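Local atomic coordinates of odorant binding protein, antennal (Anopheles gambiae, PDB entry 3R1P), a protein that probably binds odorant molecules in the mosquito antenna and has an all-helical fold with a pocket that holds a fatty acid in the crystal. Residues A[16-21]-A[27-32]; A[22-27]-A[54-59]; A[67-72]-A[108-113]. One frame throughout, in Å; residues are numbered along the deposited sequence.

Contact 1: A[16-21]-A[27-32]; sequences MLHEIC and ASEEQL
In the all-helical PBP/GOBP fold of this odorant binding protein, the long first helix 11-25 and the short helix 29-32 that follows it are joined by a histidine-carboxylate hydrogen bond between H18 and E29. H18 NE2 donates to E29 OE2 over 3.2 Å, and the N-H...O angle of 169° makes the bond nearly straight. The two partners use different geometry: the oxygen sits at the edge of the imidazole, close to the ring plane, whereas the nitrogen reaches OE2 from above the carboxylate, whose plane is turned 59° from that of the ring. H18 places its ring between the helices because CG lies anti to the backbone N (chi1 174°). The glutamate chain bends at chi2 to bring its carboxylate to the ring, and both H18 and E29 touch V125 of helix 114-125. Beside this polar link, L32 CD1 packs against H18 CE1 at 3.9 Å; L32 also rests on I22 and on Y49 of helix 44-56. The start of the short helix is fixed by a capping box: Q31 N donates to S28 OG at 3.1 Å, and S28 N returns a bond to Q31 OE1 at 3.0 Å. C21, one turn beyond H18, is bonded to C52 in a disulfide that anchors the same helix to helix 44-56. The other imidazole nitrogen, ND1, is hydrogen-bonded to Y49 OH. Both ring nitrogens of this buried histidine are therefore engaged, which fixes the rotation of the ring, and the nearby carboxylate would be expected to favour a protonated imidazole, although the bond itself requires a proton on NE2 alone.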
loop_
_atom_site.group_PDB
_atom_site.type_symbol
_atom_site.label_atom_id
_atom_site.label_comp_id
_atom_site.label_asym_id
_atom_site.label_seq_id
_atom_site.Cartn_x
_atom_site.Cartn_y
_atom_site.Cartn_z
ATOM N N MET A 16 -13.560 0.783 4.352
ATOM C CA MET A 16 -14.151 -0.287 3.536
ATOM C C MET A 16 -13.009 -1.140 2.940
ATOM O O MET A 16 -13.111 -2.363 2.869
ATOM C CB MET A 16 -14.828 0.412 2.356
ATOM C CG MET A 16 -16.264 0.185 2.219
ATOM S SD MET A 16 -16.752 1.029 0.705
ATOM C CE MET A 16 -17.972 0.038 0.232
ATOM N N LEU A 17 -11.947 -0.442 2.445
ATOM C CA LEU A 17 -10.751 -0.989 1.806
ATOM C C LEU A 17 -9.825 -1.689 2.815
ATOM O O LEU A 17 -9.314 -2.766 2.521
ATOM C CB LEU A 17 -10.029 0.182 1.100
ATOM C CG LEU A 17 -9.199 -0.082 -0.152
ATOM C CD1 LEU A 17 -10.052 -0.431 -1.331
ATOM C CD2 LEU A 17 -8.432 1.155 -0.548
ATOM N N HIS A 18 -9.644 -1.090 4.015
ATOM C CA HIS A 18 -8.810 -1.595 5.114
ATOM C C HIS A 18 -9.252 -2.968 5.662
ATOM O O HIS A 18 -8.400 -3.830 5.913
ATOM C CB HIS A 18 -8.776 -0.545 6.243
ATOM C CG HIS A 18 -8.076 -0.991 7.487
ATOM N ND1 HIS A 18 -6.702 -1.091 7.541
ATOM C CD2 HIS A 18 -8.589 -1.327 8.692
ATOM C CE1 HIS A 18 -6.420 -1.500 8.767
ATOM N NE2 HIS A 18 -7.524 -1.645 9.497
ATOM N N GLU A 19 -10.573 -3.143 5.893
ATOM C CA GLU A 19 -11.170 -4.369 6.434
ATOM C C GLU A 19 -11.041 -5.589 5.522
ATOM O O GLU A 19 -10.759 -6.683 6.017
ATOM C CB GLU A 19 -12.625 -4.130 6.870
ATOM C CG GLU A 19 -12.736 -3.252 8.110
ATOM C CD GLU A 19 -13.751 -3.641 9.172
ATOM O OE1 GLU A 19 -14.528 -4.605 8.967
ATOM O OE2 GLU A 19 -13.787 -2.945 10.212
ATOM N N ILE A 20 -11.207 -5.403 4.204
ATOM C CA ILE A 20 -11.058 -6.498 3.232
ATOM C C ILE A 20 -9.606 -6.978 3.165
ATOM O O ILE A 20 -9.349 -8.184 3.210
ATOM C CB ILE A 20 -11.638 -6.119 1.848
ATOM C CG1 ILE A 20 -13.166 -6.072 1.915
ATOM C CG2 ILE A 20 -11.170 -7.076 0.725
ATOM C CD1 ILE A 20 -13.743 -5.100 1.043
ATOM N N CYS A 21 -8.662 -6.027 3.096
ATOM C CA CYS A 21 -7.249 -6.349 2.997
ATOM C C CYS A 21 -6.583 -6.940 4.218
ATOM O O CYS A 21 -5.628 -7.705 4.071
ATOM C CB CYS A 21 -6.468 -5.212 2.356
ATOM S SG CYS A 21 -7.009 -4.863 0.666
ATOM N N ALA A 27 -2.927 -10.116 7.909
ATOM C CA ALA A 27 -2.060 -9.231 8.694
ATOM C C ALA A 27 -2.811 -8.706 9.918
ATOM O O ALA A 27 -3.987 -8.329 9.825
ATOM C CB ALA A 27 -1.561 -8.074 7.846
ATOM N N SER A 28 -2.123 -8.691 11.062
ATOM C CA SER A 28 -2.715 -8.253 12.320
ATOM C C SER A 28 -2.765 -6.729 12.397
ATOM O O SER A 28 -1.998 -6.054 11.702
ATOM C CB SER A 28 -1.926 -8.822 13.493
ATOM O OG SER A 28 -0.650 -8.215 13.594
ATOM N N GLU A 29 -3.640 -6.186 13.266
ATOM C CA GLU A 29 -3.734 -4.742 13.487
ATOM C C GLU A 29 -2.396 -4.198 14.000
ATOM O O GLU A 29 -1.970 -3.140 13.544
ATOM C CB GLU A 29 -4.882 -4.391 14.439
ATOM C CG GLU A 29 -6.234 -4.299 13.744
ATOM C CD GLU A 29 -6.576 -3.003 13.023
ATOM O OE1 GLU A 29 -5.799 -2.027 13.122
ATOM O OE2 GLU A 29 -7.648 -2.956 12.379
ATOM N N GLU A 30 -1.703 -4.971 14.874
ATOM C CA GLU A 30 -0.394 -4.645 15.448
ATOM C C GLU A 30 0.652 -4.477 14.357
ATOM O O GLU A 30 1.446 -3.544 14.434
ATOM C CB GLU A 30 0.086 -5.750 16.408
ATOM C CG GLU A 30 -0.638 -5.861 17.730
ATOM C CD GLU A 30 0.158 -5.348 18.909
ATOM O OE1 GLU A 30 1.409 -5.415 18.888
ATOM O OE2 GLU A 30 -0.490 -4.945 19.898
ATOM N N GLN A 31 0.665 -5.387 13.352
ATOM C CA GLN A 31 1.614 -5.367 12.225
ATOM C C GLN A 31 1.423 -4.125 11.363
ATOM O O GLN A 31 2.406 -3.528 10.939
ATOM C CB GLN A 31 1.491 -6.638 11.372
ATOM C CG GLN A 31 2.217 -7.841 11.968
ATOM C CD GLN A 31 1.868 -9.155 11.301
ATOM O OE1 GLN A 31 0.780 -9.344 10.737
ATOM N NE2 GLN A 31 2.779 -10.115 11.401
ATOM N N LEU A 32 0.167 -3.728 11.127
ATOM C CA LEU A 32 -0.163 -2.556 10.311
ATOM C C LEU A 32 0.037 -1.248 11.068
ATOM O O LEU A 32 0.515 -0.272 10.483
ATOM C CB LEU A 32 -1.601 -2.650 9.787
ATOM C CG LEU A 32 -1.927 -3.870 8.926
ATOM C CD1 LEU A 32 -3.381 -3.891 8.587
ATOM C CD2 LEU A 32 -1.068 -3.905 7.663
#

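Contact 2: A[22-27]-A[54-59]; sequences IAESGA and FDKIDV
A surface salt bridge between E24 and K56 links the C-terminal turn of helix 11-25 to the end of helix 44-56, two helices of the PBP/GOBP fold that are also joined by the C21-C52 disulfide. The side chains come from opposite directions. K56 NZ stands 3.2 Å from E24 OE2, and the hydrogen bond within this ion pair is weak, so charge attraction probably counts for more than direction. The glutamate reaches out almost straight (chi2 -157°), while the lysine bends at chi2 (-68°) and then runs straight to NZ. Its aliphatic part lies on L17, I20 and C21 of helix 11-25. D55 OD1 lies 5.3 Å from E24 OE1, where like charges would probably repel mildly, and the lysine ammonium may offset part of this. The backbone donors at the two helix ends are met locally. G26, with positive phi, sends its N-H to I22 O, and A27 N makes only weak bonds, to I22 O and to S25 OG; the serine oxygen is hydrogen-bonded to C21 O as well. After helix 44-56 the chain turns through a Schellman motif: D58 takes positive phi, D58 N donates to D55 O at 3.2 Å, and V59 N reaches back to F54 O at 3.0 Å.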
loop_
_atom_site.group_PDB
_atom_site.type_symbol
_atom_site.label_atom_id
_atom_site.label_comp_id
_atom_site.label_asym_id
_atom_site.label_seq_id
_atom_site.Cartn_x
_atom_site.Cartn_y
_atom_site.Cartn_z
ATOM N N ILE A 22 -7.155 -6.687 5.413
ATOM C CA ILE A 22 -6.710 -7.321 6.657
ATOM C C ILE A 22 -7.064 -8.814 6.539
ATOM O O ILE A 22 -6.227 -9.675 6.833
ATOM C CB ILE A 22 -7.391 -6.668 7.903
ATOM C CG1 ILE A 22 -6.599 -5.440 8.367
ATOM C CG2 ILE A 22 -7.593 -7.681 9.062
ATOM C CD1 ILE A 22 -6.897 -4.925 9.797
ATOM N N ALA A 23 -8.312 -9.095 6.094
ATOM C CA ALA A 23 -8.869 -10.441 5.943
ATOM C C ALA A 23 -8.131 -11.267 4.895
ATOM O O ALA A 23 -7.798 -12.421 5.163
ATOM C CB ALA A 23 -10.355 -10.363 5.611
ATOM N N GLU A 24 -7.857 -10.672 3.716
ATOM C CA GLU A 24 -7.154 -11.333 2.614
ATOM C C GLU A 24 -5.685 -11.652 2.923
ATOM O O GLU A 24 -5.244 -12.783 2.702
ATOM C CB GLU A 24 -7.251 -10.498 1.330
ATOM C CG GLU A 24 -8.610 -10.575 0.662
ATOM C CD GLU A 24 -8.651 -10.251 -0.823
ATOM O OE1 GLU A 24 -7.575 -10.138 -1.454
ATOM O OE2 GLU A 24 -9.776 -10.117 -1.358
ATOM N N SER A 25 -4.919 -10.640 3.373
ATOM C CA SER A 25 -3.499 -10.810 3.654
ATOM C C SER A 25 -3.231 -11.621 4.903
ATOM O O SER A 25 -2.208 -12.301 4.980
ATOM C CB SER A 25 -2.811 -9.455 3.756
ATOM O OG SER A 25 -3.298 -8.695 4.853
ATOM N N GLY A 26 -4.128 -11.526 5.878
ATOM C CA GLY A 26 -3.965 -12.200 7.161
ATOM C C GLY A 26 -2.984 -11.462 8.053
ATOM O O GLY A 26 -2.273 -12.090 8.844
ATOM N N ALA A 27 -2.927 -10.116 7.909
ATOM C CA ALA A 27 -2.060 -9.231 8.694
ATOM C C ALA A 27 -2.811 -8.706 9.918
ATOM O O ALA A 27 -3.987 -8.329 9.825
ATOM C CB ALA A 27 -1.561 -8.074 7.846
ATOM N N PHE A 54 -3.643 -2.076 -3.610
ATOM C CA PHE A 54 -3.396 -1.742 -5.015
ATOM C C PHE A 54 -4.302 -2.550 -5.948
ATOM O O PHE A 54 -4.856 -1.994 -6.895
ATOM C CB PHE A 54 -1.917 -1.920 -5.366
ATOM C CG PHE A 54 -0.982 -0.930 -4.713
ATOM C CD1 PHE A 54 0.303 -1.306 -4.341
ATOM C CD2 PHE A 54 -1.373 0.389 -4.500
ATOM C CE1 PHE A 54 1.182 -0.377 -3.786
ATOM C CE2 PHE A 54 -0.500 1.310 -3.926
ATOM C CZ PHE A 54 0.768 0.919 -3.568
ATOM N N ASP A 55 -4.470 -3.840 -5.655
ATOM C CA ASP A 55 -5.348 -4.730 -6.415
ATOM C C ASP A 55 -6.819 -4.256 -6.355
ATOM O O ASP A 55 -7.467 -4.217 -7.394
ATOM C CB ASP A 55 -5.210 -6.178 -5.909
ATOM C CG ASP A 55 -6.088 -7.158 -6.660
ATOM O OD1 ASP A 55 -7.113 -7.588 -6.094
ATOM O OD2 ASP A 55 -5.775 -7.454 -7.833
ATOM N N LYS A 56 -7.332 -3.866 -5.161
ATOM C CA LYS A 56 -8.734 -3.417 -5.011
ATOM C C LYS A 56 -9.044 -2.101 -5.695
ATOM O O LYS A 56 -10.160 -1.919 -6.188
ATOM C CB LYS A 56 -9.187 -3.380 -3.541
ATOM C CG LYS A 56 -9.195 -4.739 -2.854
ATOM C CD LYS A 56 -10.258 -5.675 -3.398
ATOM C CE LYS A 56 -9.995 -7.092 -2.954
ATOM N NZ LYS A 56 -10.996 -8.032 -3.519
ATOM N N ILE A 57 -8.069 -1.187 -5.737
ATOM C CA ILE A 57 -8.261 0.100 -6.415
ATOM C C ILE A 57 -7.900 0.020 -7.911
ATOM O O ILE A 57 -7.980 1.022 -8.628
ATOM C CB ILE A 57 -7.640 1.311 -5.672
ATOM C CG1 ILE A 57 -6.099 1.195 -5.594
ATOM C CG2 ILE A 57 -8.299 1.507 -4.290
ATOM C CD1 ILE A 57 -5.386 2.389 -5.035
ATOM N N ASP A 58 -7.521 -1.194 -8.364
ATOM C CA ASP A 58 -7.211 -1.554 -9.754
ATOM C C ASP A 58 -5.989 -0.823 -10.369
ATOM O O ASP A 58 -6.016 -0.433 -11.541
ATOM C CB ASP A 58 -8.492 -1.462 -10.614
ATOM C CG ASP A 58 -8.504 -2.247 -11.907
ATOM O OD1 ASP A 58 -7.860 -3.327 -11.962
ATOM O OD2 ASP A 58 -9.201 -1.825 -12.837
ATOM N N VAL A 59 -4.909 -0.669 -9.574
ATOM C CA VAL A 59 -3.676 -0.005 -10.017
ATOM C C VAL A 59 -2.509 -0.978 -10.235
ATOM O O VAL A 59 -1.362 -0.545 -10.362
ATOM C CB VAL A 59 -3.271 1.260 -9.200
ATOM C CG1 VAL A 59 -4.321 2.366 -9.314
ATOM C CG2 VAL A 59 -2.955 0.925 -7.740
#

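Contact 3: A[67-72]-A[108-113]; sequences ILLDRL and KCYFNA
L69 and L72 of helix 69-72 pack on Y110 and F111 at the C-terminal end of helix 99-110 in a partly buried apolar contact, close to the bound palmitic acid. The first segment enters as loop. I67 packs on F54 and T106, and its carbonyl receives a weak bond from L69 N, closing an inverse gamma turn centred on L68. L68 then occupies the N-cap position of the short helix, and its carbonyl accepts from L72 N at 3.1 Å. L69 makes the main contact. Its CD1 methyl lies over one face of the Y110 ring in a CH-pi interaction, 4.0 Å from the centroid and 28° off the ring normal. The methyl is shifted toward the CB end of the ring, 3.7 Å from CG, and the leucine and tyrosine side chains lie alongside each other, running in opposing senses. Y110 meets it with CG anti to the backbone N (chi1 -159°), and its hydroxyl is hydrogen-bonded to T88 OG1, which holds the far end of the ring. One turn on, L72 extends its CD1 to the rim of the F111 ring, near the ring plane and 4.3 Å from CZ, a looser contact than that of L69. The two aromatic residues also touch: Y110 CD2 lies 3.6 Å above the F111 ring plane, offset toward the rim. Palmitic acid lies about 4 Å from the F111 side chain, consistent with this residue lining the ligand pocket. Around the contact, helix 88-91 packs on L69 and Y110 and is bound to C109 by the C91 disulfide, F54 of helix 44-56 lies against I67 and L72, and F120 of helix 114-125 stacks edge-to-face on F111.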
loop_
_atom_site.group_PDB
_atom_site.type_symbol
_atom_site.label_atom_id
_atom_site.label_comp_id
_atom_site.label_asym_id
_atom_site.label_seq_id
_atom_site.Cartn_x
_atom_site.Cartn_y
_atom_site.Cartn_z
ATOM N N ILE A 67 3.181 -1.237 -10.389
ATOM C CA ILE A 67 2.134 -0.432 -9.775
ATOM C C ILE A 67 1.975 0.877 -10.553
ATOM O O ILE A 67 2.910 1.667 -10.646
ATOM C CB ILE A 67 2.382 -0.220 -8.243
ATOM C CG1 ILE A 67 2.528 -1.579 -7.440
ATOM C CG2 ILE A 67 1.336 0.708 -7.616
ATOM C CD1 ILE A 67 1.599 -2.817 -7.830
ATOM N N LEU A 68 0.778 1.092 -11.100
ATOM C CA LEU A 68 0.469 2.268 -11.913
ATOM C C LEU A 68 0.240 3.489 -11.019
ATOM O O LEU A 68 -0.905 3.876 -10.737
ATOM C CB LEU A 68 -0.736 1.969 -12.832
ATOM C CG LEU A 68 -0.621 0.713 -13.707
ATOM C CD1 LEU A 68 -1.991 0.269 -14.208
ATOM C CD2 LEU A 68 0.379 0.907 -14.836
ATOM N N LEU A 69 1.347 4.077 -10.543
ATOM C CA LEU A 69 1.331 5.222 -9.649
ATOM C C LEU A 69 0.667 6.471 -10.231
ATOM O O LEU A 69 0.032 7.201 -9.480
ATOM C CB LEU A 69 2.723 5.524 -9.059
ATOM C CG LEU A 69 3.341 4.445 -8.160
ATOM C CD1 LEU A 69 4.772 4.766 -7.849
ATOM C CD2 LEU A 69 2.574 4.287 -6.864
ATOM N N ASP A 70 0.752 6.685 -11.555
ATOM C CA ASP A 70 0.111 7.823 -12.221
ATOM C C ASP A 70 -1.402 7.689 -12.109
ATOM O O ASP A 70 -2.069 8.685 -11.807
ATOM C CB ASP A 70 0.588 7.959 -13.683
ATOM C CG ASP A 70 1.971 8.572 -13.813
ATOM O OD1 ASP A 70 2.153 9.729 -13.374
ATOM O OD2 ASP A 70 2.847 7.925 -14.415
ATOM N N ARG A 71 -1.937 6.457 -12.283
ATOM C CA ARG A 71 -3.370 6.184 -12.123
ATOM C C ARG A 71 -3.783 6.439 -10.665
ATOM O O ARG A 71 -4.741 7.177 -10.441
ATOM C CB ARG A 71 -3.753 4.759 -12.560
ATOM C CG ARG A 71 -3.775 4.607 -14.066
ATOM C CD ARG A 71 -4.479 3.350 -14.532
ATOM N NE ARG A 71 -4.238 3.139 -15.960
ATOM C CZ ARG A 71 -4.526 2.024 -16.627
ATOM N NH1 ARG A 71 -5.077 0.990 -16.005
ATOM N NH2 ARG A 71 -4.260 1.933 -17.923
ATOM N N LEU A 72 -3.002 5.893 -9.679
ATOM C CA LEU A 72 -3.241 6.077 -8.236
ATOM C C LEU A 72 -3.394 7.570 -7.896
ATOM O O LEU A 72 -4.239 7.914 -7.058
ATOM C CB LEU A 72 -2.085 5.450 -7.408
ATOM C CG LEU A 72 -2.093 5.573 -5.851
ATOM C CD1 LEU A 72 -0.852 4.970 -5.255
ATOM C CD2 LEU A 72 -2.008 7.004 -5.367
ATOM N N LYS A 108 7.880 1.944 -0.492
ATOM C CA LYS A 108 9.188 2.363 0.047
ATOM C C LYS A 108 9.852 3.400 -0.857
ATOM O O LYS A 108 10.373 4.399 -0.367
ATOM C CB LYS A 108 10.116 1.148 0.227
ATOM C CG LYS A 108 9.806 0.318 1.475
ATOM C CD LYS A 108 10.027 1.062 2.820
ATOM C CE LYS A 108 11.480 1.388 3.138
ATOM N NZ LYS A 108 12.317 0.166 3.344
ATOM N N CYS A 109 9.792 3.170 -2.181
ATOM C CA CYS A 109 10.349 4.041 -3.209
ATOM C C CYS A 109 9.589 5.381 -3.278
ATOM O O CYS A 109 10.211 6.442 -3.234
ATOM C CB CYS A 109 10.325 3.300 -4.549
ATOM S SG CYS A 109 11.006 4.210 -5.959
ATOM N N TYR A 110 8.250 5.316 -3.413
ATOM C CA TYR A 110 7.362 6.460 -3.627
ATOM C C TYR A 110 6.981 7.289 -2.402
ATOM O O TYR A 110 7.010 8.516 -2.473
ATOM C CB TYR A 110 6.128 6.028 -4.425
ATOM C CG TYR A 110 5.416 7.169 -5.111
ATOM C CD1 TYR A 110 6.004 7.843 -6.181
ATOM C CD2 TYR A 110 4.145 7.564 -4.709
ATOM C CE1 TYR A 110 5.361 8.912 -6.806
ATOM C CE2 TYR A 110 3.477 8.612 -5.346
ATOM C CZ TYR A 110 4.081 9.271 -6.408
ATOM O OH TYR A 110 3.429 10.307 -7.045
ATOM N N PHE A 111 6.583 6.627 -1.304
ATOM C CA PHE A 111 6.201 7.308 -0.064
ATOM C C PHE A 111 7.370 7.280 0.925
ATOM O O PHE A 111 7.297 6.652 1.976
ATOM C CB PHE A 111 4.891 6.728 0.525
ATOM C CG PHE A 111 3.726 6.751 -0.439
ATOM C CD1 PHE A 111 3.271 5.581 -1.036
ATOM C CD2 PHE A 111 3.108 7.950 -0.784
ATOM C CE1 PHE A 111 2.191 5.605 -1.926
ATOM C CE2 PHE A 111 2.037 7.973 -1.685
ATOM C CZ PHE A 111 1.579 6.801 -2.241
ATOM N N ASN A 112 8.472 7.944 0.544
ATOM C CA ASN A 112 9.708 8.008 1.328
ATOM C C ASN A 112 9.628 8.961 2.531
ATOM O O ASN A 112 10.341 8.748 3.515
ATOM C CB ASN A 112 10.909 8.344 0.432
ATOM C CG ASN A 112 10.704 9.524 -0.497
ATOM O OD1 ASN A 112 10.047 10.520 -0.170
ATOM N ND2 ASN A 112 11.229 9.411 -1.700
ATOM N N ALA A 113 8.778 10.011 2.446
ATOM C CA ALA A 113 8.591 10.988 3.523
ATOM C C ALA A 113 7.666 10.435 4.605
ATOM O O ALA A 113 6.639 9.835 4.291
ATOM C CB ALA A 113 8.043 12.298 2.976
#

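How the contacts relate
From the N terminus, helix 11-25 leads first into contact 1, which closes the short loop back from helix 29-32. Contact 2 starts from the end of the same helix and reaches forward to the end of helix 44-56; its segments alternate with those of contact 1, so the two cross, share A27 and touch through I22 and L17. Contact 3 comes later, in series with both, and closes a longer loop between helix 69-72 and the end of helix 99-110. It lies across the chain's centre from contact 1, without touching it. Contact 2 bridges them: V59 O probably hydrogen-bonds L68 N, so the end of helix 44-56 connects to the start of helix 69-72.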